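PDB 6QV5: CHAD domain from Ricinus communis, which probably binds inorganic polyphosphate through the basic surface of its all-helical fold and also carries a zinc ion. Local coordinates for residues V62-F74 with T208-G220. Residues are numbered along the deposited sequence; the frame is centred on the assembly and turned at random.
Sequences VGVRRLRSALKLF and TKRGRYALEFFHG
Tyr213 and Phe217, one turn apart on helix 198-217, pack knobs-into-holes against helix 54-73, the two short segments crossing at -84° with their axes 9.9 Å apart. This is a near-perpendicular crossing of two helices of the all-alpha CHAD fold, which is built on four-helix bundles. Tyr213 sits among Val62, Arg65, Arg66 and Ser69; Phe217 fills the next hole, among Arg66, Ser69, Ala70 and Leu73. Arg66 serves both rings. Its CG lies over the Tyr213 face in a CH-pi contact, 3.7 Å from the ring centroid, and a bend at chi3 (76°) brings Phe217 CE1 over one face of the guanidinium, 3.4 Å from Arg66 NH1, with the planes inclined at 57°. Arg66 NH1 is hydrogen-bonded to Asn36 OD1, outside the two segments, while NE gives a hydrogen bond to a water that donates in turn to Tyr213 O and Glu216 OE1. Phe217 meets helix 54-73 largely by its edge, with CZ 3.3 Å from Arg66 O and the methyl CB of Ala70 coming obliquely to CE2. Leu73 spreads its two methyls, CD2 packing against Ala214 CB and Phe217 CD2, CD1 at the edge of the Phe218 ring. On the more exposed flank basic side chains gather: Lys209 NZ lies over a face of the Arg65 guanidinium and Lys72 CD over a face of that of Arg210, consistent with a surface suited to polyphosphate. Ser69 OG, 3.4 Å from Tyr213 CD2, donates to Arg66 O from above the carbonyl plane, at 2.9 Å.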
ATOM      1  N   VAL A  62      -0.792   5.062   1.860  1.00 51.62           N
ATOM      2  CA  VAL A  62       0.423   4.277   2.120  1.00 51.44           C
ATOM      3  C   VAL A  62       0.602   4.095   3.638  1.00 55.10           C
ATOM      4  O   VAL A  62       0.921   2.992   4.086  1.00 54.66           O
ATOM      5  CB  VAL A  62       1.674   4.874   1.404  1.00 55.35           C
ATOM      6  CG1 VAL A  62       2.985   4.317   1.963  1.00 55.02           C
ATOM      7  CG2 VAL A  62       1.600   4.642  -0.103  1.00 55.11           C
ATOM      8  N   GLY A  63       0.325   5.159   4.398  1.00 51.40           N
ATOM      9  CA  GLY A  63       0.380   5.166   5.858  1.00 51.09           C
ATOM     10  C   GLY A  63      -0.562   4.157   6.485  1.00 54.86           C
ATOM     11  O   GLY A  63      -0.202   3.506   7.470  1.00 54.39           O
ATOM     12  N   VAL A  64      -1.776   4.019   5.908  1.00 51.65           N
ATOM     13  CA  VAL A  64      -2.809   3.070   6.340  1.00 51.82           C
ATOM     14  C   VAL A  64      -2.337   1.639   6.033  1.00 56.90           C
ATOM     15  O   VAL A  64      -2.458   0.764   6.894  1.00 56.90           O
ATOM     16  CB  VAL A  64      -4.207   3.408   5.739  1.00 55.73           C
ATOM     17  CG1 VAL A  64      -5.228   2.301   6.005  1.00 55.53           C
ATOM     18  CG2 VAL A  64      -4.723   4.740   6.278  1.00 55.57           C
ATOM     19  N   ARG A  65      -1.760   1.426   4.828  1.00 54.09           N
ATOM     20  CA  ARG A  65      -1.211   0.140   4.387  1.00 54.40           C
ATOM     21  C   ARG A  65      -0.043  -0.299   5.271  1.00 59.17           C
ATOM     22  O   ARG A  65       0.026  -1.473   5.639  1.00 59.27           O
ATOM     23  CB  ARG A  65      -0.759   0.207   2.923  1.00 54.43           C
ATOM     24  CG  ARG A  65      -1.855  -0.125   1.934  1.00 64.69           C
ATOM     25  CD  ARG A  65      -1.262  -0.555   0.608  1.00 73.82           C
ATOM     26  NE  ARG A  65      -2.204  -0.359  -0.494  1.00 82.45           N
ATOM     27  CZ  ARG A  65      -2.272   0.745  -1.231  1.00 97.93           C
ATOM     28  NH1 ARG A  65      -1.452   1.761  -0.996  1.00 86.41           N
ATOM     29  NH2 ARG A  65      -3.158   0.839  -2.214  1.00 84.33           N
ATOM     30  N   ARG A  66       0.858   0.651   5.621  1.00 55.89           N
ATOM     31  CA  ARG A  66       2.022   0.431   6.491  1.00 55.65           C
ATOM     32  C   ARG A  66       1.571   0.026   7.894  1.00 60.55           C
ATOM     33  O   ARG A  66       2.182  -0.857   8.495  1.00 60.10           O
ATOM     34  CB  ARG A  66       2.900   1.692   6.565  1.00 54.23           C
ATOM     35  CG  ARG A  66       3.802   1.885   5.357  1.00 58.95           C
ATOM     36  CD  ARG A  66       4.602   3.173   5.427  1.00 63.08           C
ATOM     37  NE  ARG A  66       5.716   3.076   6.369  1.00 68.25           N
ATOM     38  CZ  ARG A  66       5.769   3.700   7.542  1.00 83.24           C
ATOM     39  NH1 ARG A  66       6.820   3.546   8.335  1.00 70.61           N
ATOM     40  NH2 ARG A  66       4.773   4.487   7.930  1.00 71.85           N
ATOM     41  N   LEU A  67       0.489   0.655   8.396  1.00 58.07           N
ATOM     42  CA  LEU A  67      -0.101   0.374   9.703  1.00 58.38           C
ATOM     43  C   LEU A  67      -0.694  -1.041   9.745  1.00 63.84           C
ATOM     44  O   LEU A  67      -0.438  -1.771  10.702  1.00 63.34           O
ATOM     45  CB  LEU A  67      -1.167   1.435  10.051  1.00 58.35           C
ATOM     46  CG  LEU A  67      -1.896   1.289  11.394  1.00 62.84           C
ATOM     47  CD1 LEU A  67      -1.045   1.792  12.555  1.00 62.94           C
ATOM     48  CD2 LEU A  67      -3.220   2.022  11.370  1.00 65.03           C
ATOM     49  N   ARG A  68      -1.464  -1.425   8.702  1.00 62.06           N
ATOM     50  CA  ARG A  68      -2.093  -2.743   8.594  1.00 62.75           C
ATOM     51  C   ARG A  68      -1.057  -3.872   8.532  1.00 68.11           C
ATOM     52  O   ARG A  68      -1.244  -4.897   9.192  1.00 67.94           O
ATOM     53  CB  ARG A  68      -3.054  -2.805   7.399  1.00 63.82           C
ATOM     54  CG  ARG A  68      -4.209  -3.772   7.625  1.00 77.22           C
ATOM     55  CD  ARG A  68      -4.740  -4.355   6.332  1.00 90.68           C
ATOM     56  NE  ARG A  68      -5.657  -3.445   5.644  1.00101.46           N
ATOM     57  CZ  ARG A  68      -6.976  -3.431   5.818  1.00115.97           C
ATOM     58  NH1 ARG A  68      -7.549  -4.273   6.670  1.00102.64           N
ATOM     59  NH2 ARG A  68      -7.730  -2.578   5.139  1.00102.95           N
ATOM     60  N   SER A  69       0.044  -3.670   7.770  1.00 65.29           N
ATOM     61  CA  SER A  69       1.133  -4.644   7.649  1.00 65.47           C
ATOM     62  C   SER A  69       1.910  -4.770   8.965  1.00 69.42           C
ATOM     63  O   SER A  69       2.346  -5.871   9.305  1.00 69.01           O
ATOM     64  CB  SER A  69       2.066  -4.292   6.492  1.00 69.52           C
ATOM     65  OG  SER A  69       2.727  -3.055   6.698  1.00 80.17           O
ATOM     66  N   ALA A  70       2.051  -3.651   9.712  1.00 66.31           N
ATOM     67  CA  ALA A  70       2.718  -3.618  11.020  1.00 66.24           C
ATOM     68  C   ALA A  70       1.890  -4.388  12.052  1.00 71.14           C
ATOM     69  O   ALA A  70       2.459  -5.108  12.868  1.00 70.84           O
ATOM     70  CB  ALA A  70       2.925  -2.182  11.478  1.00 66.86           C
ATOM     71  N   LEU A  71       0.548  -4.273  11.990  1.00 68.72           N
ATOM     72  CA  LEU A  71      -0.359  -4.992  12.890  1.00 69.04           C
ATOM     73  C   LEU A  71      -0.391  -6.491  12.565  1.00 74.60           C
ATOM     74  O   LEU A  71      -0.635  -7.302  13.460  1.00 74.19           O
ATOM     75  CB  LEU A  71      -1.777  -4.396  12.852  1.00 68.95           C
ATOM     76  CG  LEU A  71      -1.949  -3.010  13.480  1.00 73.59           C
ATOM     77  CD1 LEU A  71      -3.104  -2.272  12.853  1.00 73.71           C
ATOM     78  CD2 LEU A  71      -2.136  -3.096  14.983  1.00 76.03           C
ATOM     79  N   LYS A  72      -0.124  -6.851  11.293  1.00 72.56           N
ATOM     80  CA  LYS A  72      -0.091  -8.234  10.816  1.00 73.14           C
ATOM     81  C   LYS A  72       1.136  -8.978  11.352  1.00 78.30           C
ATOM     82  O   LYS A  72       1.009 -10.137  11.752  1.00 78.12           O
ATOM     83  CB  LYS A  72      -0.143  -8.284   9.282  1.00 76.05           C
ATOM     84  CG  LYS A  72      -0.677  -9.606   8.730  1.00 92.90           C
ATOM     85  CD  LYS A  72      -1.068  -9.517   7.251  1.00103.51           C
ATOM     86  CE  LYS A  72      -2.478  -9.009   7.014  1.00114.27           C
ATOM     87  NZ  LYS A  72      -3.513  -9.994   7.434  1.00122.99           N
ATOM     88  N   LEU A  73       2.315  -8.320  11.365  1.00 75.60           N
ATOM     89  CA  LEU A  73       3.544  -8.929  11.881  1.00 75.85           C
ATOM     90  C   LEU A  73       3.558  -8.983  13.414  1.00 80.27           C
ATOM     91  O   LEU A  73       4.100  -9.933  13.981  1.00 80.24           O
ATOM     92  CB  LEU A  73       4.829  -8.287  11.308  1.00 76.01           C
ATOM     93  CG  LEU A  73       4.997  -6.768  11.405  1.00 80.81           C
ATOM     94  CD1 LEU A  73       5.831  -6.382  12.618  1.00 81.03           C
ATOM     95  CD2 LEU A  73       5.658  -6.224  10.158  1.00 83.17           C
ATOM     96  N   PHE A  74       2.938  -7.984  14.076  1.00 76.91           N
ATOM     97  CA  PHE A  74       2.833  -7.902  15.536  1.00 76.77           C
ATOM     98  C   PHE A  74       1.614  -8.670  16.087  1.00 82.15           C
ATOM     99  O   PHE A  74       1.413  -8.670  17.300  1.00 81.92           O
ATOM    100  CB  PHE A  74       2.773  -6.429  16.004  1.00 78.21           C
ATOM    101  CG  PHE A  74       4.063  -5.639  15.996  1.00 79.36           C
ATOM    102  CD1 PHE A  74       5.164  -6.065  16.728  1.00 82.07           C
ATOM    103  CD2 PHE A  74       4.142  -4.416  15.339  1.00 81.17           C
ATOM    104  CE1 PHE A  74       6.346  -5.319  16.742  1.00 82.82           C
ATOM    105  CE2 PHE A  74       5.325  -3.673  15.350  1.00 83.86           C
ATOM    106  CZ  PHE A  74       6.419  -4.131  16.049  1.00 81.83           C
ATOM    107  N   THR A 208       6.053  -8.640  -1.474  1.00 69.61           N
ATOM    108  CA  THR A 208       7.048  -7.632  -1.830  1.00 69.21           C
ATOM    109  C   THR A 208       6.825  -6.367  -0.980  1.00 72.08           C
ATOM    110  O   THR A 208       7.797  -5.775  -0.508  1.00 71.41           O
ATOM    111  CB  THR A 208       6.972  -7.358  -3.341  1.00 79.29           C
ATOM    112  OG1 THR A 208       7.239  -8.567  -4.053  1.00 80.67           O
ATOM    113  CG2 THR A 208       7.939  -6.299  -3.794  1.00 78.43           C
ATOM    114  N   LYS A 209       5.547  -5.963  -0.793  1.00 68.18           N
ATOM    115  CA  LYS A 209       5.155  -4.798   0.005  1.00 67.86           C
ATOM    116  C   LYS A 209       5.416  -5.041   1.493  1.00 71.18           C
ATOM    117  O   LYS A 209       6.005  -4.180   2.150  1.00 70.41           O
ATOM    118  CB  LYS A 209       3.679  -4.432  -0.233  1.00 70.43           C
ATOM    119  CG  LYS A 209       3.464  -3.401  -1.331  1.00 84.07           C
ATOM    120  CD  LYS A 209       2.005  -2.963  -1.394  1.00 94.07           C
ATOM    121  CE  LYS A 209       1.779  -1.859  -2.397  1.00104.06           C
ATOM    122  NZ  LYS A 209       0.348  -1.464  -2.466  1.00111.58           N
ATOM    123  N   ARG A 210       4.998  -6.223   2.011  1.00 67.94           N
ATOM    124  CA  ARG A 210       5.186  -6.640   3.407  1.00 67.97           C
ATOM    125  C   ARG A 210       6.670  -6.671   3.781  1.00 71.63           C
ATOM    126  O   ARG A 210       7.035  -6.195   4.856  1.00 71.07           O
ATOM    127  CB  ARG A 210       4.553  -8.020   3.663  1.00 68.90           C
ATOM    128  CG  ARG A 210       3.040  -8.009   3.811  1.00 80.70           C
ATOM    129  CD  ARG A 210       2.504  -9.420   3.939  1.00 92.91           C
ATOM    130  NE  ARG A 210       1.041  -9.460   3.907  1.00103.40           N
ATOM    131  CZ  ARG A 210       0.318 -10.576   3.929  1.00118.24           C
ATOM    132  NH1 ARG A 210       0.915 -11.762   3.981  1.00106.13           N
ATOM    133  NH2 ARG A 210      -1.006 -10.517   3.895  1.00104.71           N
ATOM    134  N   GLY A 211       7.498  -7.204   2.877  1.00 68.28           N
ATOM    135  CA  GLY A 211       8.945  -7.304   3.041  1.00 68.06           C
ATOM    136  C   GLY A 211       9.645  -5.960   3.031  1.00 71.63           C
ATOM    137  O   GLY A 211      10.609  -5.763   3.777  1.00 70.73           O
ATOM    138  N   ARG A 212       9.158  -5.025   2.186  1.00 68.53           N
ATOM    139  CA  ARG A 212       9.688  -3.664   2.066  1.00 68.64           C
ATOM    140  C   ARG A 212       9.387  -2.863   3.338  1.00 72.91           C
ATOM    141  O   ARG A 212      10.284  -2.199   3.858  1.00 72.64           O
ATOM    142  CB  ARG A 212       9.107  -2.955   0.828  1.00 69.68           C
ATOM    143  CG  ARG A 212       9.853  -1.683   0.433  1.00 81.84           C
ATOM    144  CD  ARG A 212       9.231  -0.984  -0.762  1.00 92.88           C
ATOM    145  NE  ARG A 212       8.134  -0.095  -0.374  1.00101.77           N
ATOM    146  CZ  ARG A 212       8.274   1.195  -0.079  1.00116.93           C
ATOM    147  NH1 ARG A 212       9.473   1.765  -0.114  1.00103.36           N
ATOM    148  NH2 ARG A 212       7.219   1.923   0.259  1.00105.97           N
ATOM    149  N   TYR A 213       8.133  -2.942   3.840  1.00 69.47           N
ATOM    150  CA  TYR A 213       7.692  -2.230   5.042  1.00 69.27           C
ATOM    151  C   TYR A 213       8.401  -2.710   6.310  1.00 73.61           C
ATOM    152  O   TYR A 213       8.902  -1.876   7.066  1.00 72.82           O
ATOM    153  CB  TYR A 213       6.158  -2.281   5.205  1.00 70.08           C
ATOM    154  CG  TYR A 213       5.360  -1.624   4.095  1.00 71.17           C
ATOM    155  CD1 TYR A 213       5.851  -0.510   3.418  1.00 72.97           C
ATOM    156  CD2 TYR A 213       4.077  -2.063   3.781  1.00 71.77           C
ATOM    157  CE1 TYR A 213       5.113   0.108   2.408  1.00 73.46           C
ATOM    158  CE2 TYR A 213       3.325  -1.444   2.784  1.00 72.57           C
ATOM    159  CZ  TYR A 213       3.845  -0.358   2.100  1.00 79.57           C
ATOM    160  OH  TYR A 213       3.106   0.252   1.117  1.00 80.31           O
ATOM    161  N   ALA A 214       8.475  -4.046   6.519  1.00 70.82           N
ATOM    162  CA  ALA A 214       9.130  -4.668   7.677  1.00 71.05           C
ATOM    163  C   ALA A 214      10.612  -4.303   7.773  1.00 75.57           C
ATOM    164  O   ALA A 214      11.105  -4.056   8.873  1.00 74.95           O
ATOM    165  CB  ALA A 214       8.965  -6.176   7.633  1.00 71.78           C
ATOM    166  N   LEU A 215      11.306  -4.233   6.624  1.00 72.89           N
ATOM    167  CA  LEU A 215      12.718  -3.864   6.567  1.00 73.23           C
ATOM    168  C   LEU A 215      12.918  -2.368   6.839  1.00 78.00           C
ATOM    169  O   LEU A 215      13.964  -1.981   7.358  1.00 77.71           O
ATOM    170  CB  LEU A 215      13.332  -4.286   5.224  1.00 73.37           C
ATOM    171  CG  LEU A 215      14.844  -4.533   5.193  1.00 78.18           C
ATOM    172  CD1 LEU A 215      15.259  -5.675   6.130  1.00 78.45           C
ATOM    173  CD2 LEU A 215      15.296  -4.848   3.789  1.00 80.21           C
ATOM    174  N   GLU A 216      11.908  -1.536   6.513  1.00 75.41           N
ATOM    175  CA  GLU A 216      11.930  -0.094   6.771  1.00 75.49           C
ATOM    176  C   GLU A 216      11.653   0.175   8.253  1.00 80.25           C
ATOM    177  O   GLU A 216      12.183   1.143   8.803  1.00 79.65           O
ATOM    178  CB  GLU A 216      10.903   0.637   5.898  1.00 76.76           C
ATOM    179  CG  GLU A 216      11.349   0.858   4.462  1.00 86.16           C
ATOM    180  CD  GLU A 216      10.302   1.428   3.519  1.00102.43           C
ATOM    181  OE1 GLU A 216       9.088   1.249   3.777  1.00 89.74           O
ATOM    182  OE2 GLU A 216      10.703   2.047   2.508  1.00 96.38           O
ATOM    183  N   PHE A 217      10.823  -0.683   8.894  1.00 77.63           N
ATOM    184  CA  PHE A 217      10.471  -0.595  10.315  1.00 77.80           C
ATOM    185  C   PHE A 217      11.679  -0.909  11.196  1.00 84.36           C
ATOM    186  O   PHE A 217      11.955  -0.165  12.137  1.00 83.81           O
ATOM    187  CB  PHE A 217       9.305  -1.545  10.665  1.00 79.13           C
ATOM    188  CG  PHE A 217       7.962  -1.268  10.026  1.00 80.11           C
ATOM    189  CD1 PHE A 217       7.536   0.036   9.794  1.00 82.84           C
ATOM    190  CD2 PHE A 217       7.090  -2.308   9.727  1.00 81.90           C
ATOM    191  CE1 PHE A 217       6.285   0.289   9.225  1.00 83.63           C
ATOM    192  CE2 PHE A 217       5.841  -2.054   9.155  1.00 84.60           C
ATOM    193  CZ  PHE A 217       5.446  -0.757   8.910  1.00 82.64           C
ATOM    194  N   PHE A 218      12.394  -2.007  10.884  1.00 83.41           N
ATOM    195  CA  PHE A 218      13.583  -2.461  11.609  1.00 84.45           C
ATOM    196  C   PHE A 218      14.858  -2.080  10.829  1.00 91.07           C
ATOM    197  O   PHE A 218      15.782  -2.887  10.711  1.00 90.78           O
ATOM    198  CB  PHE A 218      13.505  -3.983  11.859  1.00 86.30           C
ATOM    199  CG  PHE A 218      12.293  -4.461  12.627  1.00 87.93           C
ATOM    200  CD1 PHE A 218      12.272  -4.428  14.017  1.00 91.09           C
ATOM    201  CD2 PHE A 218      11.188  -4.981  11.963  1.00 90.06           C
ATOM    202  CE1 PHE A 218      11.161  -4.892  14.728  1.00 92.08           C
ATOM    203  CE2 PHE A 218      10.074  -5.436  12.672  1.00 92.97           C
ATOM    204  CZ  PHE A 218      10.067  -5.390  14.051  1.00 91.21           C
ATOM    205  N   HIS A 219      14.903  -0.832  10.318  1.00 89.87           N
ATOM    206  CA  HIS A 219      15.988  -0.267   9.506  1.00 90.77           C
ATOM    207  C   HIS A 219      17.366  -0.249  10.198  1.00 96.04           C
ATOM    208  O   HIS A 219      18.341  -0.721   9.609  1.00 95.82           O
ATOM    209  CB  HIS A 219      15.600   1.139   9.001  1.00 91.80           C
ATOM    210  CG  HIS A 219      16.701   1.869   8.294  1.00 95.40           C
ATOM    211  ND1 HIS A 219      17.304   2.979   8.856  1.00 97.27           N
ATOM    212  CD2 HIS A 219      17.287   1.609   7.102  1.00 97.27           C
ATOM    213  CE1 HIS A 219      18.226   3.364   7.989  1.00 96.74           C
ATOM    214  NE2 HIS A 219      18.254   2.569   6.919  1.00 97.09           N
ATOM    215  N   GLY A 220      17.430   0.281  11.420  1.00 93.53           N
ATOM    216  CA  GLY A 220      18.669   0.390  12.189  1.00 93.85           C
ATOM    217  C   GLY A 220      19.195  -0.891  12.815  1.00 98.85           C
ATOM    218  O   GLY A 220      20.200  -0.856  13.530  1.00 98.47           O
TER
HETATM  219  O   HOH W   1       7.601   0.982   6.303  1.00 58.46           O